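Local coordinates for protein tRNA-5-methyluridine(54) 2-sulfurtransferase (Pyrococcus horikoshii, PDB 3VRH) that catalyses the ATP-dependent 2-thiolation of 5-methyluridine 54 in the T loop of tRNAs, a modification that stabilises tRNA at high temperature, at residues G281-A285 and F286-W290; L133-R136 and Y137-K141; K270-K273 and I274-M277. One frame throughout, in Å; residues are numbered along the deposited sequence.

Contact 1. Residues G281-A285 and F286-W290; sequences GDICA and FCKFW. With ZN (zinc ion), chain C.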
ATOM      1  N   GLY A 281      18.831  17.594 -17.254  1.00 65.13           N
ATOM      2  CA  GLY A 281      18.949  17.846 -18.673  1.00 63.35           C
ATOM      3  C   GLY A 281      19.177  19.335 -18.800  1.00 66.48           C
ATOM      4  O   GLY A 281      18.873  20.092 -17.873  1.00 62.09           O
ATOM      5  N   ASP A 282      19.717  19.767 -19.930  1.00 68.18           N
ATOM      6  CA  ASP A 282      20.111  21.162 -20.064  1.00 63.85           C
ATOM      7  C   ASP A 282      18.924  22.088 -20.344  1.00 62.98           C
ATOM      8  O   ASP A 282      18.926  23.241 -19.914  1.00 55.68           O
ATOM      9  CB  ASP A 282      21.226  21.324 -21.105  1.00 71.09           C
ATOM     10  CG  ASP A 282      20.937  20.581 -22.395  1.00 76.01           C
ATOM     11  OD1 ASP A 282      19.808  20.051 -22.537  1.00 75.04           O
ATOM     12  OD2 ASP A 282      21.836  20.547 -23.269  1.00 76.67           O
ATOM     13  N   ILE A 283      17.918  21.588 -21.062  1.00 62.12           N
ATOM     14  CA  ILE A 283      16.642  22.300 -21.183  1.00 57.93           C
ATOM     15  C   ILE A 283      15.604  21.598 -20.314  1.00 56.86           C
ATOM     16  O   ILE A 283      15.597  20.367 -20.222  1.00 59.60           O
ATOM     17  CB  ILE A 283      16.158  22.400 -22.637  1.00 55.47           C
ATOM     18  CG1 ILE A 283      17.194  23.142 -23.476  1.00 50.84           C
ATOM     19  CG2 ILE A 283      14.836  23.138 -22.711  1.00 51.08           C
ATOM     20  CD1 ILE A 283      16.755  23.361 -24.876  1.00 55.92           C
ATOM     21  N   CYS A 284      14.744  22.366 -19.652  1.00 48.90           N
ATOM     22  CA  CYS A 284      13.874  21.758 -18.655  1.00 48.87           C
ATOM     23  C   CYS A 284      12.612  21.143 -19.264  1.00 42.43           C
ATOM     24  O   CYS A 284      12.298  21.357 -20.441  1.00 42.31           O
ATOM     25  CB  CYS A 284      13.570  22.719 -17.501  1.00 44.56           C
ATOM     26  SG  CYS A 284      12.070  23.705 -17.662  1.00 42.33           S
ATOM     27  N   ALA A 285      11.930  20.336 -18.456  1.00 42.61           N
ATOM     28  CA  ALA A 285      10.746  19.598 -18.892  1.00 44.63           C
ATOM     29  C   ALA A 285       9.672  20.538 -19.436  1.00 35.86           C
ATOM     30  O   ALA A 285       9.190  20.356 -20.558  1.00 33.13           O
ATOM     31  CB  ALA A 285      10.190  18.760 -17.743  1.00 44.03           C
ATOM     32  N   PHE A 286       9.318  21.539 -18.634  1.00 37.94           N
ATOM     33  CA  PHE A 286       8.332  22.542 -19.032  1.00 33.51           C
ATOM     34  C   PHE A 286       8.702  23.132 -20.379  1.00 31.13           C
ATOM     35  O   PHE A 286       7.917  23.070 -21.319  1.00 30.69           O
ATOM     36  CB  PHE A 286       8.261  23.644 -17.982  1.00 36.03           C
ATOM     37  CG  PHE A 286       7.221  24.704 -18.265  1.00 36.16           C
ATOM     38  CD1 PHE A 286       5.902  24.527 -17.857  1.00 31.49           C
ATOM     39  CD2 PHE A 286       7.567  25.879 -18.913  1.00 33.58           C
ATOM     40  CE1 PHE A 286       4.951  25.491 -18.089  1.00 30.80           C
ATOM     41  CE2 PHE A 286       6.612  26.858 -19.155  1.00 36.90           C
ATOM     42  CZ  PHE A 286       5.302  26.664 -18.744  1.00 33.07           C
ATOM     43  N   CYS A 287       9.919  23.670 -20.473  1.00 35.71           N
ATOM     44  CA  CYS A 287      10.399  24.308 -21.698  1.00 34.75           C
ATOM     45  C   CYS A 287      10.430  23.390 -22.908  1.00 39.68           C
ATOM     46  O   CYS A 287      10.094  23.809 -24.018  1.00 36.48           O
ATOM     47  CB  CYS A 287      11.785  24.895 -21.480  1.00 39.37           C
ATOM     48  SG  CYS A 287      11.714  26.486 -20.698  1.00 37.60           S
ATOM     49  N   LYS A 288      10.855  22.146 -22.707  1.00 38.95           N
ATOM     50  CA  LYS A 288      10.863  21.198 -23.821  1.00 41.84           C
ATOM     51  C   LYS A 288       9.441  20.872 -24.272  1.00 36.99           C
ATOM     52  O   LYS A 288       9.146  20.876 -25.469  1.00 42.08           O
ATOM     53  CB  LYS A 288      11.646  19.919 -23.481  1.00 42.14           C
ATOM     54  CG  LYS A 288      13.150  20.140 -23.362  1.00 54.46           C
ATOM     55  CD  LYS A 288      13.912  18.868 -22.994  1.00 54.85           C
ATOM     56  CE  LYS A 288      14.210  18.026 -24.230  1.00 60.26           C
ATOM     57  NZ  LYS A 288      14.914  16.754 -23.887  1.00 68.35           N
ATOM     58  N   PHE A 289       8.556  20.603 -23.318  1.00 37.64           N
ATOM     59  CA  PHE A 289       7.178  20.264 -23.668  1.00 35.36           C
ATOM     60  C   PHE A 289       6.508  21.395 -24.436  1.00 32.95           C
ATOM     61  O   PHE A 289       5.885  21.173 -25.468  1.00 34.29           O
ATOM     62  CB  PHE A 289       6.348  19.904 -22.427  1.00 31.48           C
ATOM     63  CG  PHE A 289       4.897  19.680 -22.733  1.00 38.15           C
ATOM     64  CD1 PHE A 289       4.456  18.446 -23.187  1.00 32.18           C
ATOM     65  CD2 PHE A 289       3.972  20.715 -22.601  1.00 34.49           C
ATOM     66  CE1 PHE A 289       3.122  18.232 -23.490  1.00 34.98           C
ATOM     67  CE2 PHE A 289       2.632  20.515 -22.900  1.00 33.40           C
ATOM     68  CZ  PHE A 289       2.205  19.261 -23.345  1.00 39.37           C
ATOM     69  N   TRP A 290       6.638  22.614 -23.919  1.00 33.69           N
ATOM     70  CA  TRP A 290       5.959  23.761 -24.511  1.00 34.02           C
ATOM     71  C   TRP A 290       6.717  24.319 -25.726  1.00 38.00           C
ATOM     72  O   TRP A 290       6.203  25.182 -26.457  1.00 35.35           O
ATOM     73  CB  TRP A 290       5.667  24.840 -23.433  1.00 34.09           C
ATOM     74  CG  TRP A 290       4.520  24.429 -22.556  1.00 30.59           C
ATOM     75  CD1 TRP A 290       4.584  23.975 -21.270  1.00 29.72           C
ATOM     76  CD2 TRP A 290       3.139  24.349 -22.939  1.00 29.97           C
ATOM     77  NE1 TRP A 290       3.322  23.646 -20.821  1.00 26.72           N
ATOM     78  CE2 TRP A 290       2.421  23.871 -21.826  1.00 27.27           C
ATOM     79  CE3 TRP A 290       2.442  24.644 -24.114  1.00 34.84           C
ATOM     80  CZ2 TRP A 290       1.044  23.683 -21.854  1.00 34.15           C
ATOM     81  CZ3 TRP A 290       1.073  24.459 -24.143  1.00 31.36           C
ATOM     82  CH2 TRP A 290       0.388  23.981 -23.021  1.00 33.40           C
TER
HETATM   83 ZN    ZN C 402      13.052  25.952 -18.719  1.00 39.98          ZN

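Contact 2. Residues L133-R136 and Y137-K141; sequences LTKR and YIMNK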
ATOM      1  N   LEU A 133       2.425  19.135 -14.641  1.00 32.33           N
ATOM      2  CA  LEU A 133       3.741  19.688 -14.969  1.00 32.54           C
ATOM      3  C   LEU A 133       3.663  21.215 -15.085  1.00 31.34           C
ATOM      4  O   LEU A 133       4.400  21.948 -14.422  1.00 28.78           O
ATOM      5  CB  LEU A 133       4.251  19.099 -16.296  1.00 32.31           C
ATOM      6  CG  LEU A 133       5.434  19.759 -17.039  1.00 39.35           C
ATOM      7  CD1 LEU A 133       6.753  19.624 -16.263  1.00 39.91           C
ATOM      8  CD2 LEU A 133       5.599  19.249 -18.495  1.00 40.59           C
ATOM      9  N   THR A 134       2.766  21.676 -15.945  1.00 28.54           N
ATOM     10  CA  THR A 134       2.614  23.094 -16.236  1.00 26.64           C
ATOM     11  C   THR A 134       2.263  23.881 -14.989  1.00 28.85           C
ATOM     12  O   THR A 134       2.810  24.964 -14.753  1.00 29.40           O
ATOM     13  CB  THR A 134       1.483  23.309 -17.256  1.00 30.03           C
ATOM     14  OG1 THR A 134       1.742  22.516 -18.413  1.00 30.35           O
ATOM     15  CG2 THR A 134       1.381  24.794 -17.668  1.00 27.43           C
ATOM     16  N   LYS A 135       1.341  23.352 -14.189  1.00 25.76           N
ATOM     17  CA  LYS A 135       0.887  24.098 -13.028  1.00 28.09           C
ATOM     18  C   LYS A 135       1.990  24.230 -11.961  1.00 28.86           C
ATOM     19  O   LYS A 135       2.180  25.306 -11.376  1.00 28.76           O
ATOM     20  CB  LYS A 135      -0.385  23.472 -12.440  1.00 27.85           C
ATOM     21  CG  LYS A 135      -0.949  24.265 -11.259  1.00 31.98           C
ATOM     22  CD  LYS A 135      -2.132  23.537 -10.563  1.00 37.95           C
ATOM     23  CE  LYS A 135      -2.681  24.376  -9.393  1.00 38.21           C
ATOM     24  NZ  LYS A 135      -3.820  23.744  -8.656  1.00 36.87           N
ATOM     25  N   ARG A 136       2.712  23.142 -11.715  1.00 24.53           N
ATOM     26  CA  ARG A 136       3.758  23.131 -10.693  1.00 27.41           C
ATOM     27  C   ARG A 136       4.865  24.098 -11.089  1.00 25.59           C
ATOM     28  O   ARG A 136       5.427  24.785 -10.249  1.00 27.22           O
ATOM     29  CB  ARG A 136       4.334  21.712 -10.472  1.00 32.26           C
ATOM     30  CG  ARG A 136       3.598  20.901  -9.365  1.00 42.49           C
ATOM     31  CD  ARG A 136       4.203  19.505  -9.082  1.00 37.89           C
ATOM     32  NE  ARG A 136       4.206  18.647 -10.272  1.00 42.67           N
ATOM     33  CZ  ARG A 136       3.157  17.942 -10.697  1.00 45.80           C
ATOM     34  NH1 ARG A 136       2.007  17.989 -10.033  1.00 50.77           N
ATOM     35  NH2 ARG A 136       3.247  17.198 -11.791  1.00 43.42           N
ATOM     36  N   TYR A 137       5.166  24.141 -12.378  1.00 24.77           N
ATOM     37  CA  TYR A 137       6.227  24.996 -12.876  1.00 30.73           C
ATOM     38  C   TYR A 137       5.852  26.457 -12.685  1.00 29.88           C
ATOM     39  O   TYR A 137       6.656  27.260 -12.200  1.00 29.54           O
ATOM     40  CB  TYR A 137       6.497  24.735 -14.359  1.00 24.12           C
ATOM     41  CG  TYR A 137       7.525  25.696 -14.952  1.00 33.57           C
ATOM     42  CD1 TYR A 137       7.130  26.877 -15.561  1.00 28.40           C
ATOM     43  CD2 TYR A 137       8.890  25.412 -14.903  1.00 32.58           C
ATOM     44  CE1 TYR A 137       8.057  27.756 -16.094  1.00 31.97           C
ATOM     45  CE2 TYR A 137       9.818  26.275 -15.446  1.00 33.83           C
ATOM     46  CZ  TYR A 137       9.390  27.456 -16.037  1.00 36.00           C
ATOM     47  OH  TYR A 137      10.301  28.333 -16.579  1.00 32.34           O
ATOM     48  N   ILE A 138       4.630  26.791 -13.082  1.00 25.92           N
ATOM     49  CA  ILE A 138       4.166  28.176 -13.010  1.00 27.03           C
ATOM     50  C   ILE A 138       4.084  28.652 -11.567  1.00 26.91           C
ATOM     51  O   ILE A 138       4.449  29.783 -11.270  1.00 24.95           O
ATOM     52  CB  ILE A 138       2.807  28.359 -13.707  1.00 21.94           C
ATOM     53  CG1 ILE A 138       2.951  28.138 -15.212  1.00 27.67           C
ATOM     54  CG2 ILE A 138       2.241  29.760 -13.428  1.00 26.85           C
ATOM     55  CD1 ILE A 138       1.641  28.271 -15.998  1.00 28.74           C
ATOM     56  N   MET A 139       3.609  27.780 -10.672  1.00 26.43           N
ATOM     57  CA  MET A 139       3.505  28.124  -9.258  1.00 30.04           C
ATOM     58  C   MET A 139       4.882  28.491  -8.741  1.00 27.07           C
ATOM     59  O   MET A 139       5.051  29.492  -8.052  1.00 24.59           O
ATOM     60  CB  MET A 139       2.983  26.955  -8.411  1.00 28.37           C
ATOM     61  CG  MET A 139       1.500  26.662  -8.523  1.00 33.52           C
ATOM     62  SD  MET A 139       1.197  25.025  -7.814  1.00 38.85           S
ATOM     63  CE  MET A 139       1.860  25.270  -6.178  1.00 21.10           C
ATOM     64  N   ASN A 140       5.861  27.659  -9.073  1.00 25.03           N
ATOM     65  CA  ASN A 140       7.197  27.880  -8.573  1.00 29.36           C
ATOM     66  C   ASN A 140       7.875  29.093  -9.196  1.00 26.16           C
ATOM     67  O   ASN A 140       8.458  29.883  -8.488  1.00 26.86           O
ATOM     68  CB  ASN A 140       8.069  26.633  -8.722  1.00 27.36           C
ATOM     69  CG  ASN A 140       9.468  26.847  -8.169  1.00 30.60           C
ATOM     70  OD1 ASN A 140       9.674  26.913  -6.961  1.00 28.59           O
ATOM     71  ND2 ASN A 140      10.426  26.962  -9.055  1.00 28.46           N
ATOM     72  N   LYS A 141       7.803  29.240 -10.515  1.00 27.58           N
ATOM     73  CA  LYS A 141       8.448  30.387 -11.150  1.00 29.35           C
ATOM     74  C   LYS A 141       7.784  31.716 -10.779  1.00 29.44           C
ATOM     75  O   LYS A 141       8.458  32.743 -10.715  1.00 30.18           O
ATOM     76  CB  LYS A 141       8.538  30.238 -12.674  1.00 30.52           C
ATOM     77  CG  LYS A 141       9.445  31.298 -13.310  1.00 28.45           C
ATOM     78  CD  LYS A 141       9.870  30.958 -14.728  1.00 31.30           C
ATOM     79  CE  LYS A 141      11.099  31.776 -15.122  1.00 33.78           C
ATOM     80  NZ  LYS A 141      10.959  33.211 -14.695  1.00 33.92           N
TER

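Contact 3. Residues K270-K273 and I274-M277; sequences KECK and ICRM. With ZN (zinc ion), chain C.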
ATOM      1  N   LYS A 270      21.008  21.213 -12.588  1.00 54.97           N
ATOM      2  CA  LYS A 270      21.517  22.255 -13.478  1.00 58.31           C
ATOM      3  C   LYS A 270      20.606  23.499 -13.479  1.00 63.86           C
ATOM      4  O   LYS A 270      19.732  23.647 -12.619  1.00 57.58           O
ATOM      5  CB  LYS A 270      21.669  21.713 -14.907  1.00 55.37           C
ATOM      6  CG  LYS A 270      22.134  20.259 -14.975  1.00 67.78           C
ATOM      7  CD  LYS A 270      22.238  19.739 -16.412  1.00 67.06           C
ATOM      8  CE  LYS A 270      23.377  20.405 -17.180  1.00 68.86           C
ATOM      9  NZ  LYS A 270      23.596  19.795 -18.528  1.00 64.97           N
ATOM     10  N   GLU A 271      20.832  24.398 -14.439  1.00 57.35           N
ATOM     11  CA  GLU A 271      19.921  25.506 -14.703  1.00 51.01           C
ATOM     12  C   GLU A 271      19.480  25.409 -16.139  1.00 49.52           C
ATOM     13  O   GLU A 271      20.300  25.198 -17.029  1.00 48.96           O
ATOM     14  CB  GLU A 271      20.590  26.865 -14.482  1.00 51.82           C
ATOM     15  CG  GLU A 271      20.459  27.395 -13.072  1.00 51.93           C
ATOM     16  CD  GLU A 271      20.733  28.894 -12.965  1.00 53.72           C
ATOM     17  OE1 GLU A 271      21.099  29.536 -13.987  1.00 48.48           O
ATOM     18  OE2 GLU A 271      20.570  29.419 -11.839  1.00 45.98           O
ATOM     19  N   CYS A 272      18.185  25.571 -16.370  1.00 46.27           N
ATOM     20  CA  CYS A 272      17.661  25.454 -17.720  1.00 47.78           C
ATOM     21  C   CYS A 272      18.236  26.514 -18.656  1.00 48.28           C
ATOM     22  O   CYS A 272      18.343  27.683 -18.285  1.00 47.92           O
ATOM     23  CB  CYS A 272      16.144  25.548 -17.726  1.00 43.11           C
ATOM     24  SG  CYS A 272      15.547  25.602 -19.395  1.00 39.44           S
ATOM     25  N   LYS A 273      18.577  26.097 -19.873  1.00 47.57           N
ATOM     26  CA  LYS A 273      19.160  26.988 -20.880  1.00 55.11           C
ATOM     27  C   LYS A 273      18.167  28.013 -21.418  1.00 53.98           C
ATOM     28  O   LYS A 273      18.533  28.897 -22.205  1.00 49.16           O
ATOM     29  CB  LYS A 273      19.732  26.183 -22.061  1.00 56.44           C
ATOM     30  CG  LYS A 273      20.888  25.249 -21.691  1.00 63.42           C
ATOM     31  CD  LYS A 273      21.648  24.749 -22.915  1.00 63.23           C
ATOM     32  CE  LYS A 273      22.993  24.146 -22.501  1.00 72.21           C
ATOM     33  NZ  LYS A 273      23.806  23.646 -23.655  1.00 70.90           N
ATOM     34  N   ILE A 274      16.907  27.885 -21.016  1.00 46.40           N
ATOM     35  CA  ILE A 274      15.876  28.795 -21.504  1.00 49.50           C
ATOM     36  C   ILE A 274      15.384  29.747 -20.423  1.00 46.07           C
ATOM     37  O   ILE A 274      15.338  30.957 -20.631  1.00 43.23           O
ATOM     38  CB  ILE A 274      14.678  28.039 -22.117  1.00 46.93           C
ATOM     39  CG1 ILE A 274      15.126  27.270 -23.352  1.00 48.49           C
ATOM     40  CG2 ILE A 274      13.579  29.012 -22.516  1.00 49.64           C
ATOM     41  CD1 ILE A 274      15.886  28.118 -24.334  1.00 48.15           C
ATOM     42  N   CYS A 275      15.037  29.198 -19.263  1.00 42.41           N
ATOM     43  CA  CYS A 275      14.368  29.978 -18.234  1.00 39.14           C
ATOM     44  C   CYS A 275      15.182  30.001 -16.953  1.00 43.31           C
ATOM     45  O   CYS A 275      14.833  30.703 -16.000  1.00 40.44           O
ATOM     46  CB  CYS A 275      12.993  29.377 -17.940  1.00 41.82           C
ATOM     47  SG  CYS A 275      13.079  27.830 -16.955  1.00 45.21           S
ATOM     48  N   ARG A 276      16.249  29.206 -16.935  1.00 47.13           N
ATOM     49  CA  ARG A 276      17.189  29.158 -15.816  1.00 45.38           C
ATOM     50  C   ARG A 276      16.600  28.612 -14.527  1.00 44.84           C
ATOM     51  O   ARG A 276      17.173  28.791 -13.455  1.00 46.79           O
ATOM     52  CB  ARG A 276      17.823  30.529 -15.567  1.00 49.35           C
ATOM     53  CG  ARG A 276      18.837  30.967 -16.634  1.00 57.52           C
ATOM     54  CD  ARG A 276      19.399  32.325 -16.258  1.00 57.48           C
ATOM     55  NE  ARG A 276      18.371  33.057 -15.529  1.00 65.34           N
ATOM     56  CZ  ARG A 276      17.581  33.987 -16.056  1.00 66.81           C
ATOM     57  NH1 ARG A 276      17.717  34.352 -17.331  1.00 67.20           N
ATOM     58  NH2 ARG A 276      16.661  34.557 -15.295  1.00 64.06           N
ATOM     59  N   MET A 277      15.455  27.948 -14.628  1.00 42.49           N
ATOM     60  CA  MET A 277      14.883  27.274 -13.471  1.00 43.12           C
ATOM     61  C   MET A 277      15.452  25.859 -13.468  1.00 43.69           C
ATOM     62  O   MET A 277      15.850  25.366 -14.520  1.00 45.15           O
ATOM     63  CB  MET A 277      13.351  27.280 -13.540  1.00 39.34           C
ATOM     64  CG  MET A 277      12.755  28.696 -13.567  1.00 34.31           C
ATOM     65  SD  MET A 277      13.275  29.699 -12.164  1.00 41.26           S
ATOM     66  CE  MET A 277      12.383  28.933 -10.816  1.00 40.48           C
TER
HETATM   67 ZN    ZN C 402      13.052  25.952 -18.719  1.00 39.98          ZN

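Contact 1. Residues G281-A285 and F286-W290
F286 CB lies 3.8 Å from C284 SG, and its ring leads away from the loop. This is a turn-to-helix junction: C284 stands at the N-cap of a short helix and is also a zinc ligand. At C287 the backbone N donates to the C284 SG at 3.5 Å in an almost straight bond (176° at the hydrogen), so one sulfur both caps the helix and binds metal. The SG of C287, anti to its own carbonyl carbon (chi1 -82°), reaches the same zinc ion, and its CB rests against I283 CG2 at 3.7 Å. K288 gives its N to C284 O at 2.8 Å, opening the regular helical bonding; the aliphatic part of its chain crosses I283, with CG 3.5 Å from I283 CG2. F289 adds the next i to i+4 bond, its N to A285 O, 2.8 Å. W290 joins the aromatic side chains of this helix: its CD1 lies over one face of the F286 ring, near the rim, and F289 CE2 stands over the centre of the indole. C284, A285, F286 and F289 face helix 127-145, where A285 and F289 touch L133 and F286 stacks on Y137, while helix 110-114 meets F286 and W290 through L114.

Contact 2. Residues L133-R136 and Y137-K141
I138 and T134 lie side by side one helical turn apart, their methyls I138 CD1 and T134 CG2 meeting at 3.9 Å and heading the same way. I138 CG1 is anti to its carbonyl carbon (chi1 -67°), which folds the branch back along the helix until it passes 3.2 Å from T134 O. T134 sets CG2 beside I138 and leaves OG1 for Y130 O and W290 NE1. M139 makes a similar approach on the next flank: its CG comes within 3.2 Å of K135 O, and SD, beyond it, meets K135 CG at 4.1 Å as the two chains cross. K135 itself leaves in the other sense, CG anti to the backbone N, and runs fully extended to a salt bridge with E219. Y137 turns its ring away from this turn, to the zinc-binding loop at C275, keeping only its CB near L133 O, at 3.5 Å. The amide of N140, buried, is held by the backbone of I190 and K188. Beneath these side chains runs regular i to i+4 backbone bonding, including M139 N to K135 O at 2.9 Å. K135 binds ATP, and K135, I138 and M139 all touch I79, another ATP-binding residue on strand 73-80: this is a helix packed on the central sheet of a PP-loop ATPase, with one flank at the nucleotide site.

Contact 3. Residues K270-K273 and I274-M277
C272 and M277 pair at the base of a tight turn, C272 N donating to M277 O at 3.0 Å from above the carbonyl plane. The loop between is a CxxC zinc knuckle: C272 O receives a weak bond from R276 N, and R276, with positive phi (66°), turns the chain back on itself. C272 SG sits inside the curve, anti to its backbone N (chi1 173°), where I274 N donates to it at 3.1 Å and C275 N more weakly. Such N-H groups probably help spread the negative charge of a zinc thiolate. The two sulfurs, C272 SG and C275 SG, each lie 2.6 Å from the zinc ion, whose other ligands are C284 and C287. I274 packs beside C272, its CB 3.8 Å from C272 SG, and also touches C287. A glycine here would remove this hydrocarbon and would probably open a gap beside C272 SG and C287. On the outer side E271 and R276 cross, carboxylate and guanidinium planes 56° apart and charged atoms not in contact; the guanidinium instead pairs with E295. There E271 OE1 lies 3.8 Å from R276 CG, against the aliphatic part of the arginine.

Contacts 1 and 3 build one zinc site: each contributes two cysteines, and the D282 O to K273 N backbone bond (2.9 Å) ties the loops together. Both lie at the periphery, their centres about 24 and 25 Å from the centre of the chain, and rely on sulfur, metal and N-H to sulfur bonds, with exposed charged residues around them. Contact 2, its centre about 12 Å from the centre of the chain, belongs to the ATP-binding domain and is plain helical bonding with aliphatic and methionine packing. It also backs the zinc module: F286 CE1 of contact 1 packs on T134 CG2 (3.7 Å), and M277 of contact 3 on N140 and K141.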